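Local coordinates for protein tRNA(Phe) 7-((3-amino-3-carboxypropyl)-4-demethylwyosine(37)-N(4))-methyltransferase 1 (Pyrococcus horikoshii, PDB 2IT2) that probably methylates, with S-adenosyl-L-methionine as donor, the N-4 position of a tricyclic wyosine intermediate at position 37 of tRNA(Phe), at residues N47-G56 with P106-D117; A125-N134 with I144-R152. All coordinates share one frame; numbering follows the deposited sequence.

Interactions 1 and 2 meet in one antiparallel sheet, their centres about 11 Å apart. Strand 107-112 of interaction 1 lies between strand 48-51 and the strand of 144-152, so its other edge pairs with interaction 2: Val145 N sits 2.8 Å from Val110 O, and Ile147 N is 2.9 Å from Leu108 O, both probable hydrogen bonds. On one face His109 NE2 of interaction 1 is bonded to Glu146 OE2 of interaction 2. Helix 115-127 ties them again, starting in 106-117 and ending in 125-134. Both contacts also touch the second subunit, interaction 2 more widely. Neither contact holds a bound ligand, so their relation to the active site is not fixed.

Interaction 1. Residues N47-G56 with P106-D117; sequences NYFTTSSCSG and PILHVGAKTLED
Phe49 lays one face of its ring on Gly111, whose CA stands 3.8 Å from the ring centroid in a CH-pi contact. Phe49 CG is tucked between its own N and carbonyl carbon (chi1 61°), which folds the ring back across the neighbouring strand. A side chain on Gly111 would run into Phe49 CZ. Helix 11-27 adds Phe11, Ala14 and Ala18 around the same ring. On the other face of the sheet Tyr48 touches Ala112, CE1 to CB 4.1 Å, and its CB meets Val110 CG1. The Tyr48 ring reaches the first turn of helix 115-127 by its hydroxyl: OH donates to Asp117 O at 2.7 Å, from above the carbonyl plane, and a water gives one proton to Tyr48 OH and the other to Asp117 OD1. Thr114, at the N-cap, accepts from Asp117 N with its OG1, fixing the helix start.

Between the strands, Phe49 and Gly111 exchange two backbone bonds, and Thr51 N points almost straight at His109 O (170°). The pairing is interrupted where the chain turns at Ser52. Here Ser53 OG bridges the gap: it donates to Thr51 O at 2.9 Å and accepts from His109 N at 3.2 Å, while a water links Ser52 O to Ile107 O. Pairing resumes with Cys54 and Ile107, joined by two backbone bonds, and Cys54 SG packs 3.9 Å from Ile107 CB. The whole is an antiparallel strand pair broken by a corner, in the antiparallel sheet of this TYW3-family protein.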
ATOM      1  N   ASN B  47      19.805   8.554 -15.512  1.00 18.32           N
ATOM      2  CA  ASN B  47      19.485   7.172 -15.169  1.00 17.44           C
ATOM      3  C   ASN B  47      18.051   6.796 -14.800  1.00 15.97           C
ATOM      4  O   ASN B  47      17.828   5.707 -14.262  1.00 15.39           O
ATOM      5  CB  ASN B  47      20.416   6.703 -14.057  1.00 20.73           C
ATOM      6  CG  ASN B  47      21.867   6.849 -14.432  1.00 23.71           C
ATOM      7  OD1 ASN B  47      22.226   6.684 -15.595  1.00 26.51           O
ATOM      8  ND2 ASN B  47      22.712   7.150 -13.454  1.00 28.91           N
ATOM      9  N   TYR B  48      17.091   7.655 -15.128  1.00 14.58           N
ATOM     10  CA  TYR B  48      15.684   7.387 -14.805  1.00 13.78           C
ATOM     11  C   TYR B  48      14.749   7.846 -15.920  1.00 14.38           C
ATOM     12  O   TYR B  48      15.130   8.632 -16.773  1.00 15.41           O
ATOM     13  CB  TYR B  48      15.274   8.156 -13.545  1.00 15.89           C
ATOM     14  CG  TYR B  48      16.142   7.896 -12.340  1.00 14.96           C
ATOM     15  CD1 TYR B  48      16.006   6.725 -11.603  1.00 15.81           C
ATOM     16  CD2 TYR B  48      17.114   8.819 -11.947  1.00 16.52           C
ATOM     17  CE1 TYR B  48      16.810   6.464 -10.510  1.00 14.91           C
ATOM     18  CE2 TYR B  48      17.933   8.570 -10.847  1.00 16.54           C
ATOM     19  CZ  TYR B  48      17.780   7.380 -10.135  1.00 16.14           C
ATOM     20  OH  TYR B  48      18.648   7.049  -9.115  1.00 16.37           O
ATOM     21  N   PHE B  49      13.521   7.332 -15.897  1.00 13.97           N
ATOM     22  CA  PHE B  49      12.463   7.742 -16.830  1.00 12.79           C
ATOM     23  C   PHE B  49      11.141   7.457 -16.130  1.00 13.36           C
ATOM     24  O   PHE B  49      11.092   6.650 -15.206  1.00 14.91           O
ATOM     25  CB  PHE B  49      12.534   7.026 -18.198  1.00 14.82           C
ATOM     26  CG  PHE B  49      12.390   5.528 -18.138  1.00 14.17           C
ATOM     27  CD1 PHE B  49      11.130   4.932 -18.066  1.00 15.85           C
ATOM     28  CD2 PHE B  49      13.517   4.696 -18.201  1.00 15.08           C
ATOM     29  CE1 PHE B  49      10.990   3.539 -18.055  1.00 15.99           C
ATOM     30  CE2 PHE B  49      13.385   3.298 -18.190  1.00 15.57           C
ATOM     31  CZ  PHE B  49      12.120   2.718 -18.118  1.00 16.18           C
ATOM     32  N   THR B  50      10.072   8.129 -16.541  1.00 14.01           N
ATOM     33  CA  THR B  50       8.783   7.901 -15.897  1.00 14.91           C
ATOM     34  C   THR B  50       7.802   7.157 -16.782  1.00 14.93           C
ATOM     35  O   THR B  50       7.855   7.246 -18.012  1.00 16.09           O
ATOM     36  CB  THR B  50       8.115   9.224 -15.448  1.00 15.43           C
ATOM     37  OG1 THR B  50       7.804  10.022 -16.597  1.00 16.58           O
ATOM     38  CG2 THR B  50       9.030  10.011 -14.516  1.00 17.83           C
ATOM     39  N   THR B  51       6.928   6.390 -16.143  1.00 17.68           N
ATOM     40  CA  THR B  51       5.893   5.653 -16.855  1.00 19.34           C
ATOM     41  C   THR B  51       4.593   6.117 -16.189  1.00 21.77           C
ATOM     42  O   THR B  51       4.632   6.999 -15.342  1.00 23.17           O
ATOM     43  CB  THR B  51       6.096   4.110 -16.732  1.00 21.74           C
ATOM     44  OG1 THR B  51       6.019   3.720 -15.360  1.00 22.49           O
ATOM     45  CG2 THR B  51       7.466   3.700 -17.289  1.00 22.22           C
ATOM     46  N   SER B  52       3.451   5.556 -16.566  1.00 25.06           N
ATOM     47  CA  SER B  52       2.171   5.986 -15.985  1.00 27.62           C
ATOM     48  C   SER B  52       2.198   6.381 -14.495  1.00 26.09           C
ATOM     49  O   SER B  52       2.600   5.581 -13.656  1.00 28.05           O
ATOM     50  CB  SER B  52       1.124   4.891 -16.202  1.00 28.65           C
ATOM     51  OG  SER B  52       1.570   3.650 -15.690  1.00 33.86           O
ATOM     52  N   SER B  53       1.748   7.603 -14.178  1.00 24.80           N
ATOM     53  CA  SER B  53       1.715   8.114 -12.796  1.00 23.85           C
ATOM     54  C   SER B  53       0.472   8.990 -12.509  1.00 24.70           C
ATOM     55  O   SER B  53      -0.279   9.317 -13.426  1.00 26.28           O
ATOM     56  CB  SER B  53       2.986   8.925 -12.512  1.00 23.91           C
ATOM     57  OG  SER B  53       4.155   8.160 -12.779  1.00 22.37           O
ATOM     58  N   CYS B  54       0.265   9.363 -11.242  1.00 23.07           N
ATOM     59  CA  CYS B  54      -0.879  10.198 -10.829  1.00 24.80           C
ATOM     60  C   CYS B  54      -0.561  11.021  -9.563  1.00 23.66           C
ATOM     61  O   CYS B  54       0.282  10.616  -8.765  1.00 23.68           O
ATOM     62  CB  CYS B  54      -2.112   9.314 -10.610  1.00 26.48           C
ATOM     63  SG  CYS B  54      -1.884   7.949  -9.453  1.00 33.28           S
ATOM     64  N   SER B  55      -1.240  12.161  -9.376  1.00 23.75           N
ATOM     65  CA  SER B  55      -0.971  13.062  -8.238  1.00 22.62           C
ATOM     66  C   SER B  55      -1.861  13.006  -6.996  1.00 22.39           C
ATOM     67  O   SER B  55      -1.844  13.938  -6.185  1.00 23.81           O
ATOM     68  CB  SER B  55      -0.946  14.519  -8.719  1.00 22.14           C
ATOM     69  OG  SER B  55      -2.234  14.936  -9.152  1.00 26.17           O
ATOM     70  N   GLY B  56      -2.620  11.929  -6.837  1.00 19.69           N
ATOM     71  CA  GLY B  56      -3.488  11.797  -5.675  1.00 19.41           C
ATOM     72  C   GLY B  56      -4.941  11.973  -6.058  1.00 18.74           C
ATOM     73  O   GLY B  56      -5.249  12.710  -6.985  1.00 19.99           O
ATOM     74  N   PRO B 106      -0.679   9.755  -4.215  1.00 15.84           N
ATOM     75  CA  PRO B 106      -0.199   9.832  -5.594  1.00 17.12           C
ATOM     76  C   PRO B 106       0.658   8.568  -5.768  1.00 16.13           C
ATOM     77  O   PRO B 106       1.160   8.004  -4.782  1.00 15.86           O
ATOM     78  CB  PRO B 106       0.673  11.099  -5.602  1.00 18.06           C
ATOM     79  CG  PRO B 106       0.106  11.938  -4.524  1.00 20.34           C
ATOM     80  CD  PRO B 106      -0.256  10.935  -3.439  1.00 18.42           C
ATOM     81  N   ILE B 107       0.806   8.127  -7.013  1.00 15.40           N
ATOM     82  CA  ILE B 107       1.628   6.965  -7.322  1.00 16.21           C
ATOM     83  C   ILE B 107       2.486   7.302  -8.535  1.00 16.37           C
ATOM     84  O   ILE B 107       1.972   7.686  -9.585  1.00 17.88           O
ATOM     85  CB  ILE B 107       0.784   5.723  -7.676  1.00 17.46           C
ATOM     86  CG1 ILE B 107      -0.123   5.339  -6.506  1.00 19.18           C
ATOM     87  CG2 ILE B 107       1.716   4.570  -8.051  1.00 20.55           C
ATOM     88  CD1 ILE B 107      -1.001   4.140  -6.782  1.00 24.17           C
ATOM     89  N   LEU B 108       3.799   7.169  -8.386  1.00 15.88           N
ATOM     90  CA  LEU B 108       4.702   7.448  -9.496  1.00 15.83           C
ATOM     91  C   LEU B 108       5.456   6.155  -9.815  1.00 13.05           C
ATOM     92  O   LEU B 108       5.875   5.421  -8.906  1.00 14.81           O
ATOM     93  CB  LEU B 108       5.700   8.563  -9.120  1.00 19.11           C
ATOM     94  CG  LEU B 108       5.189   9.853  -8.451  1.00 20.05           C
ATOM     95  CD1 LEU B 108       6.369  10.722  -8.047  1.00 24.52           C
ATOM     96  CD2 LEU B 108       4.255  10.615  -9.391  1.00 25.16           C
ATOM     97  N   HIS B 109       5.585   5.849 -11.099  1.00 13.86           N
ATOM     98  CA  HIS B 109       6.325   4.671 -11.522  1.00 13.73           C
ATOM     99  C   HIS B 109       7.538   5.202 -12.264  1.00 14.38           C
ATOM    100  O   HIS B 109       7.404   5.996 -13.204  1.00 16.03           O
ATOM    101  CB  HIS B 109       5.455   3.779 -12.407  1.00 16.17           C
ATOM    102  CG  HIS B 109       4.439   2.996 -11.637  1.00 19.08           C
ATOM    103  ND1 HIS B 109       3.461   2.234 -12.249  1.00 24.49           N
ATOM    104  CD2 HIS B 109       4.267   2.827 -10.308  1.00 21.88           C
ATOM    105  CE1 HIS B 109       2.738   1.632 -11.324  1.00 24.17           C
ATOM    106  NE2 HIS B 109       3.202   1.972 -10.138  1.00 22.70           N
ATOM    107  N   VAL B 110       8.722   4.787 -11.812  1.00 11.73           N
ATOM    108  CA  VAL B 110       9.966   5.260 -12.405  1.00 12.15           C
ATOM    109  C   VAL B 110      10.937   4.138 -12.802  1.00 12.07           C
ATOM    110  O   VAL B 110      11.265   3.270 -11.996  1.00 12.61           O
ATOM    111  CB  VAL B 110      10.698   6.226 -11.432  1.00 13.14           C
ATOM    112  CG1 VAL B 110      11.918   6.800 -12.106  1.00 14.12           C
ATOM    113  CG2 VAL B 110       9.782   7.374 -10.986  1.00 13.41           C
ATOM    114  N   GLY B 111      11.397   4.153 -14.049  1.00 11.96           N
ATOM    115  CA  GLY B 111      12.344   3.136 -14.477  1.00 12.55           C
ATOM    116  C   GLY B 111      13.745   3.587 -14.083  1.00 12.72           C
ATOM    117  O   GLY B 111      14.023   4.776 -14.082  1.00 14.32           O
ATOM    118  N   ALA B 112      14.614   2.639 -13.731  1.00 13.70           N
ATOM    119  CA  ALA B 112      15.989   2.957 -13.329  1.00 15.01           C
ATOM    120  C   ALA B 112      16.996   2.152 -14.137  1.00 14.36           C
ATOM    121  O   ALA B 112      16.744   1.003 -14.491  1.00 15.09           O
ATOM    122  CB  ALA B 112      16.182   2.682 -11.827  1.00 16.19           C
ATOM    123  N   LYS B 113      18.148   2.755 -14.412  1.00 14.24           N
ATOM    124  CA  LYS B 113      19.165   2.070 -15.197  1.00 16.03           C
ATOM    125  C   LYS B 113      19.888   0.911 -14.487  1.00 15.74           C
ATOM    126  O   LYS B 113      20.254  -0.078 -15.131  1.00 16.20           O
ATOM    127  CB  LYS B 113      20.184   3.089 -15.705  1.00 16.96           C
ATOM    128  CG  LYS B 113      21.228   2.491 -16.621  1.00 21.75           C
ATOM    129  CD  LYS B 113      22.122   3.569 -17.182  1.00 24.29           C
ATOM    130  CE  LYS B 113      23.134   2.978 -18.149  1.00 26.79           C
ATOM    131  NZ  LYS B 113      23.985   4.030 -18.772  1.00 29.86           N
ATOM    132  N   THR B 114      20.094   1.031 -13.176  1.00 15.82           N
ATOM    133  CA  THR B 114      20.776  -0.016 -12.408  1.00 17.08           C
ATOM    134  C   THR B 114      20.090  -0.221 -11.069  1.00 16.31           C
ATOM    135  O   THR B 114      19.277   0.601 -10.647  1.00 16.46           O
ATOM    136  CB  THR B 114      22.246   0.353 -12.128  1.00 17.69           C
ATOM    137  OG1 THR B 114      22.303   1.434 -11.192  1.00 18.77           O
ATOM    138  CG2 THR B 114      22.929   0.768 -13.406  1.00 19.50           C
ATOM    139  N   LEU B 115      20.418  -1.323 -10.401  1.00 16.80           N
ATOM    140  CA  LEU B 115      19.823  -1.601  -9.109  1.00 16.89           C
ATOM    141  C   LEU B 115      20.248  -0.525  -8.117  1.00 17.26           C
ATOM    142  O   LEU B 115      19.470  -0.111  -7.262  1.00 18.01           O
ATOM    143  CB  LEU B 115      20.247  -2.980  -8.613  1.00 20.55           C
ATOM    144  CG  LEU B 115      19.677  -3.378  -7.250  1.00 19.34           C
ATOM    145  CD1 LEU B 115      18.141  -3.377  -7.275  1.00 21.42           C
ATOM    146  CD2 LEU B 115      20.225  -4.761  -6.885  1.00 21.06           C
ATOM    147  N   GLU B 116      21.491  -0.072  -8.234  1.00 17.76           N
ATOM    148  CA  GLU B 116      21.960   0.977  -7.346  1.00 18.99           C
ATOM    149  C   GLU B 116      21.176   2.281  -7.533  1.00 18.81           C
ATOM    150  O   GLU B 116      20.874   2.965  -6.556  1.00 18.70           O
ATOM    151  CB  GLU B 116      23.441   1.245  -7.579  1.00 22.80           C
ATOM    152  CG  GLU B 116      24.030   2.232  -6.589  1.00 27.78           C
ATOM    153  CD  GLU B 116      25.496   2.454  -6.839  1.00 31.76           C
ATOM    154  OE1 GLU B 116      26.237   1.451  -6.860  1.00 35.18           O
ATOM    155  OE2 GLU B 116      25.908   3.621  -7.021  1.00 36.13           O
ATOM    156  N   ASP B 117      20.865   2.630  -8.783  1.00 18.49           N
ATOM    157  CA  ASP B 117      20.117   3.857  -9.061  1.00 17.23           C
ATOM    158  C   ASP B 117      18.733   3.736  -8.450  1.00 15.65           C
ATOM    159  O   ASP B 117      18.227   4.685  -7.870  1.00 15.03           O
ATOM    160  CB  ASP B 117      19.990   4.117 -10.569  1.00 20.52           C
ATOM    161  CG  ASP B 117      21.318   4.431 -11.221  1.00 22.13           C
ATOM    162  OD1 ASP B 117      22.106   5.192 -10.617  1.00 27.96           O
ATOM    163  OD2 ASP B 117      21.570   3.925 -12.336  1.00 25.50           O
TER
HETATM  164  O   HOH W   1      21.318   7.461  -9.684  1.00 31.91           O
HETATM  165  O   HOH W   2       0.733   5.688 -11.184  1.00 47.59           O

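Interaction 2. Residues A125-N134 with I144-R152; sequences AVSCGFKYSN and IVEIRSTER
A buried contact joins the turn leaving helix 115-127 to the last residues of strand 144-148 and the loop after it, next to the dimer interface. Ile147 CG2 lies over one face of the Phe130 ring, 3.5 Å from CG, with Ala125 CB closing on Ile147 from the helix. The ring's edge meets the backbone at Arg148 and Ser149, and helix 167-194 packs on it through Lys187 and Leu188.

Gly129 ends the helix in a Schellman motif with positive phi, where a CB would jam against the carbonyl O of Cys128, and a type I turn from Phe130 to Ser133 follows. Ser133 OG donates to Phe130 O at 2.8 Å, closing the turn on itself, and takes only a weak bond from Arg148 N. The chain then enters an antiparallel pair, Asn134 with Glu146, through two backbone bonds, Asn134 N to Glu146 O at 3.0 Å and its reciprocal.

Tyr132 packs against two side chains. Thr150 CG2 rests over one ring face, 3.5 Å from the centroid, and the Arg148 guanidinium, bent back at chi3 (67°), lies at 26° to the ring with NH1 3.3 Å from Tyr132 CD2 and Tyr132 CB over one of its faces. Across the dimer interface Tyr132 and Arg148 make cation-pi contacts with Arg148 and Tyr132, respectively, of the second subunit. An alanine for Tyr132 is likely to leave the Thr150 methyl without its ring, strip Arg148 of packing and cost Arg148 of the second subunit its cation-pi partner. At the start of the turn a water links Lys131 N, Thr150 N and Gly129 O.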
ATOM      1  N   ALA B 125      12.986   9.105  -1.999  1.00 17.19           N
ATOM      2  CA  ALA B 125      11.539   9.257  -1.940  1.00 17.31           C
ATOM      3  C   ALA B 125      11.044   9.084  -0.507  1.00 16.55           C
ATOM      4  O   ALA B 125      10.249   9.887  -0.019  1.00 17.24           O
ATOM      5  CB  ALA B 125      10.876   8.253  -2.869  1.00 16.69           C
ATOM      6  N   VAL B 126      11.530   8.048   0.172  1.00 17.39           N
ATOM      7  CA  VAL B 126      11.122   7.815   1.553  1.00 17.24           C
ATOM      8  C   VAL B 126      11.432   9.033   2.421  1.00 18.61           C
ATOM      9  O   VAL B 126      10.648   9.400   3.297  1.00 19.68           O
ATOM     10  CB  VAL B 126      11.832   6.581   2.141  1.00 18.18           C
ATOM     11  CG1 VAL B 126      11.572   6.491   3.642  1.00 18.91           C
ATOM     12  CG2 VAL B 126      11.338   5.323   1.446  1.00 16.38           C
ATOM     13  N   SER B 127      12.582   9.655   2.174  1.00 18.04           N
ATOM     14  CA  SER B 127      12.995  10.832   2.932  1.00 20.75           C
ATOM     15  C   SER B 127      12.083  12.031   2.678  1.00 21.51           C
ATOM     16  O   SER B 127      12.019  12.948   3.496  1.00 23.87           O
ATOM     17  CB  SER B 127      14.434  11.217   2.582  1.00 21.53           C
ATOM     18  OG  SER B 127      14.496  11.942   1.367  1.00 24.44           O
ATOM     19  N   CYS B 128      11.393  12.032   1.540  1.00 20.73           N
ATOM     20  CA  CYS B 128      10.490  13.132   1.198  1.00 20.77           C
ATOM     21  C   CYS B 128       9.061  12.908   1.673  1.00 20.63           C
ATOM     22  O   CYS B 128       8.179  13.729   1.416  1.00 22.17           O
ATOM     23  CB  CYS B 128      10.501  13.381  -0.314  1.00 20.07           C
ATOM     24  SG  CYS B 128      12.070  14.053  -0.905  1.00 25.38           S
ATOM     25  N   GLY B 129       8.834  11.795   2.359  1.00 20.17           N
ATOM     26  CA  GLY B 129       7.502  11.515   2.868  1.00 21.10           C
ATOM     27  C   GLY B 129       6.735  10.416   2.162  1.00 20.74           C
ATOM     28  O   GLY B 129       5.555  10.220   2.437  1.00 22.27           O
ATOM     29  N   PHE B 130       7.389   9.689   1.263  1.00 19.57           N
ATOM     30  CA  PHE B 130       6.711   8.611   0.550  1.00 18.71           C
ATOM     31  C   PHE B 130       7.239   7.293   1.118  1.00 18.92           C
ATOM     32  O   PHE B 130       8.066   6.613   0.519  1.00 17.81           O
ATOM     33  CB  PHE B 130       6.967   8.736  -0.963  1.00 17.13           C
ATOM     34  CG  PHE B 130       6.362   9.982  -1.590  1.00 16.56           C
ATOM     35  CD1 PHE B 130       5.024  10.008  -1.979  1.00 16.73           C
ATOM     36  CD2 PHE B 130       7.136  11.115  -1.804  1.00 17.62           C
ATOM     37  CE1 PHE B 130       4.468  11.156  -2.580  1.00 17.66           C
ATOM     38  CE2 PHE B 130       6.597  12.258  -2.398  1.00 17.29           C
ATOM     39  CZ  PHE B 130       5.261  12.280  -2.789  1.00 17.86           C
ATOM     40  N   LYS B 131       6.736   6.937   2.293  1.00 19.09           N
ATOM     41  CA  LYS B 131       7.190   5.736   2.977  1.00 21.54           C
ATOM     42  C   LYS B 131       6.941   4.430   2.244  1.00 21.76           C
ATOM     43  O   LYS B 131       7.684   3.457   2.428  1.00 23.57           O
ATOM     44  CB  LYS B 131       6.578   5.683   4.376  1.00 23.63           C
ATOM     45  CG  LYS B 131       7.237   6.639   5.351  1.00 28.91           C
ATOM     46  CD  LYS B 131       8.678   6.219   5.606  1.00 30.28           C
ATOM     47  CE  LYS B 131       9.374   7.125   6.613  1.00 32.46           C
ATOM     48  NZ  LYS B 131      10.779   6.691   6.890  1.00 33.89           N
ATOM     49  N   TYR B 132       5.914   4.390   1.405  1.00 20.56           N
ATOM     50  CA  TYR B 132       5.621   3.165   0.673  1.00 22.18           C
ATOM     51  C   TYR B 132       6.342   3.076  -0.671  1.00 21.31           C
ATOM     52  O   TYR B 132       5.797   2.568  -1.648  1.00 23.93           O
ATOM     53  CB  TYR B 132       4.108   2.996   0.475  1.00 25.74           C
ATOM     54  CG  TYR B 132       3.347   2.648   1.739  1.00 30.46           C
ATOM     55  CD1 TYR B 132       3.919   1.839   2.724  1.00 31.85           C
ATOM     56  CD2 TYR B 132       2.032   3.079   1.925  1.00 31.60           C
ATOM     57  CE1 TYR B 132       3.199   1.468   3.862  1.00 34.24           C
ATOM     58  CE2 TYR B 132       1.303   2.711   3.056  1.00 33.54           C
ATOM     59  CZ  TYR B 132       1.891   1.905   4.018  1.00 34.72           C
ATOM     60  OH  TYR B 132       1.168   1.525   5.125  1.00 36.67           O
ATOM     61  N   SER B 133       7.576   3.563  -0.723  1.00 17.02           N
ATOM     62  CA  SER B 133       8.333   3.501  -1.960  1.00 16.60           C
ATOM     63  C   SER B 133       9.202   2.247  -1.962  1.00 15.34           C
ATOM     64  O   SER B 133       9.738   1.851  -0.916  1.00 16.16           O
ATOM     65  CB  SER B 133       9.186   4.760  -2.118  1.00 15.53           C
ATOM     66  OG  SER B 133       8.359   5.921  -2.176  1.00 16.07           O
ATOM     67  N   ASN B 134       9.357   1.630  -3.128  1.00 12.68           N
ATOM     68  CA  ASN B 134      10.141   0.398  -3.205  1.00 14.50           C
ATOM     69  C   ASN B 134      10.409  -0.019  -4.646  1.00 14.08           C
ATOM     70  O   ASN B 134      10.121   0.729  -5.568  1.00 14.61           O
ATOM     71  CB  ASN B 134       9.374  -0.715  -2.484  1.00 18.17           C
ATOM     72  CG  ASN B 134       7.909  -0.765  -2.888  1.00 20.60           C
ATOM     73  OD1 ASN B 134       7.579  -0.870  -4.071  1.00 21.51           O
ATOM     74  ND2 ASN B 134       7.019  -0.685  -1.898  1.00 22.75           N
ATOM     75  N   ILE B 144      11.288  -1.169 -12.318  1.00 14.18           N
ATOM     76  CA  ILE B 144      10.392  -0.082 -11.921  1.00 13.24           C
ATOM     77  C   ILE B 144      10.400   0.144 -10.425  1.00 13.68           C
ATOM     78  O   ILE B 144      10.304  -0.798  -9.632  1.00 14.53           O
ATOM     79  CB  ILE B 144       8.911  -0.362 -12.360  1.00 14.38           C
ATOM     80  CG1 ILE B 144       8.812  -0.471 -13.888  1.00 17.11           C
ATOM     81  CG2 ILE B 144       7.971   0.740 -11.839  1.00 14.23           C
ATOM     82  CD1 ILE B 144       9.226   0.766 -14.637  1.00 18.46           C
ATOM     83  N   VAL B 145      10.561   1.413 -10.070  1.00 13.38           N
ATOM     84  CA  VAL B 145      10.515   1.878  -8.696  1.00 13.56           C
ATOM     85  C   VAL B 145       9.122   2.512  -8.560  1.00 13.22           C
ATOM     86  O   VAL B 145       8.670   3.232  -9.458  1.00 13.32           O
ATOM     87  CB  VAL B 145      11.564   2.973  -8.439  1.00 13.41           C
ATOM     88  CG1 VAL B 145      11.238   3.712  -7.157  1.00 15.62           C
ATOM     89  CG2 VAL B 145      12.948   2.345  -8.349  1.00 17.55           C
ATOM     90  N   GLU B 146       8.429   2.214  -7.467  1.00 11.32           N
ATOM     91  CA  GLU B 146       7.103   2.797  -7.211  1.00 13.34           C
ATOM     92  C   GLU B 146       7.255   3.723  -6.019  1.00 13.60           C
ATOM     93  O   GLU B 146       7.857   3.344  -5.011  1.00 14.96           O
ATOM     94  CB  GLU B 146       6.072   1.715  -6.877  1.00 15.35           C
ATOM     95  CG  GLU B 146       4.664   2.233  -6.612  1.00 21.57           C
ATOM     96  CD  GLU B 146       3.672   1.099  -6.496  1.00 25.41           C
ATOM     97  OE1 GLU B 146       3.736   0.354  -5.496  1.00 30.06           O
ATOM     98  OE2 GLU B 146       2.835   0.942  -7.410  1.00 30.27           O
ATOM     99  N   ILE B 147       6.726   4.940  -6.147  1.00 12.48           N
ATOM    100  CA  ILE B 147       6.768   5.957  -5.092  1.00 14.91           C
ATOM    101  C   ILE B 147       5.322   6.174  -4.644  1.00 15.25           C
ATOM    102  O   ILE B 147       4.447   6.468  -5.462  1.00 14.94           O
ATOM    103  CB  ILE B 147       7.368   7.269  -5.638  1.00 13.72           C
ATOM    104  CG1 ILE B 147       8.814   7.018  -6.080  1.00 16.87           C
ATOM    105  CG2 ILE B 147       7.282   8.382  -4.593  1.00 15.38           C
ATOM    106  CD1 ILE B 147       9.473   8.213  -6.730  1.00 16.75           C
ATOM    107  N   ARG B 148       5.071   6.023  -3.349  1.00 15.85           N
ATOM    108  CA  ARG B 148       3.717   6.146  -2.821  1.00 16.46           C
ATOM    109  C   ARG B 148       3.757   6.522  -1.346  1.00 16.07           C
ATOM    110  O   ARG B 148       4.708   6.175  -0.642  1.00 17.32           O
ATOM    111  CB  ARG B 148       3.006   4.803  -3.016  1.00 19.78           C
ATOM    112  CG  ARG B 148       1.523   4.788  -2.715  1.00 23.97           C
ATOM    113  CD  ARG B 148       0.903   3.482  -3.203  1.00 27.67           C
ATOM    114  NE  ARG B 148       1.382   2.324  -2.456  1.00 31.93           N
ATOM    115  CZ  ARG B 148       0.945   1.961  -1.253  1.00 34.20           C
ATOM    116  NH1 ARG B 148       0.002   2.661  -0.631  1.00 35.28           N
ATOM    117  NH2 ARG B 148       1.462   0.891  -0.666  1.00 35.70           N
ATOM    118  N   SER B 149       2.722   7.224  -0.885  1.00 17.22           N
ATOM    119  CA  SER B 149       2.613   7.664   0.506  1.00 19.97           C
ATOM    120  C   SER B 149       1.637   6.761   1.263  1.00 21.64           C
ATOM    121  O   SER B 149       0.884   5.998   0.654  1.00 22.53           O
ATOM    122  CB  SER B 149       2.136   9.125   0.562  1.00 21.17           C
ATOM    123  OG  SER B 149       2.399   9.713   1.830  1.00 24.70           O
ATOM    124  N   THR B 150       1.650   6.864   2.590  1.00 23.83           N
ATOM    125  CA  THR B 150       0.798   6.037   3.448  1.00 26.69           C
ATOM    126  C   THR B 150      -0.607   6.555   3.724  1.00 25.65           C
ATOM    127  O   THR B 150      -1.488   5.775   4.088  1.00 26.93           O
ATOM    128  CB  THR B 150       1.456   5.814   4.812  1.00 27.71           C
ATOM    129  OG1 THR B 150       1.518   7.063   5.516  1.00 30.52           O
ATOM    130  CG2 THR B 150       2.855   5.247   4.634  1.00 28.88           C
ATOM    131  N   GLU B 151      -0.815   7.860   3.576  1.00 25.85           N
ATOM    132  CA  GLU B 151      -2.119   8.469   3.842  1.00 26.13           C
ATOM    133  C   GLU B 151      -3.236   7.965   2.943  1.00 23.39           C
ATOM    134  O   GLU B 151      -3.055   7.793   1.738  1.00 23.44           O
ATOM    135  CB  GLU B 151      -2.029   9.993   3.713  1.00 29.60           C
ATOM    136  CG  GLU B 151      -1.274  10.671   4.849  1.00 34.32           C
ATOM    137  CD  GLU B 151       0.047   9.992   5.161  1.00 36.92           C
ATOM    138  OE1 GLU B 151       0.900   9.898   4.253  1.00 38.48           O
ATOM    139  OE2 GLU B 151       0.232   9.547   6.315  1.00 39.27           O
ATOM    140  N   ARG B 152      -4.397   7.726   3.542  1.00 22.74           N
ATOM    141  CA  ARG B 152      -5.561   7.273   2.790  1.00 20.84           C
ATOM    142  C   ARG B 152      -6.785   7.270   3.691  1.00 19.89           C
ATOM    143  O   ARG B 152      -6.674   7.388   4.913  1.00 19.39           O
ATOM    144  CB  ARG B 152      -5.339   5.866   2.241  1.00 24.67           C
ATOM    145  CG  ARG B 152      -5.223   4.800   3.314  1.00 25.77           C
ATOM    146  CD  ARG B 152      -5.013   3.415   2.704  1.00 30.81           C
ATOM    147  NE  ARG B 152      -6.203   2.930   2.012  1.00 31.74           N
ATOM    148  CZ  ARG B 152      -6.226   1.865   1.214  1.00 33.64           C
ATOM    149  NH1 ARG B 152      -5.118   1.169   1.005  1.00 35.07           N
ATOM    150  NH2 ARG B 152      -7.358   1.486   0.635  1.00 35.17           N
TER
HETATM  151  O   HOH W   3       4.109   7.948   3.804  1.00 25.31           O
HETATM  152  O   HOH W   4       5.546  -1.613  -5.404  1.00 34.87           O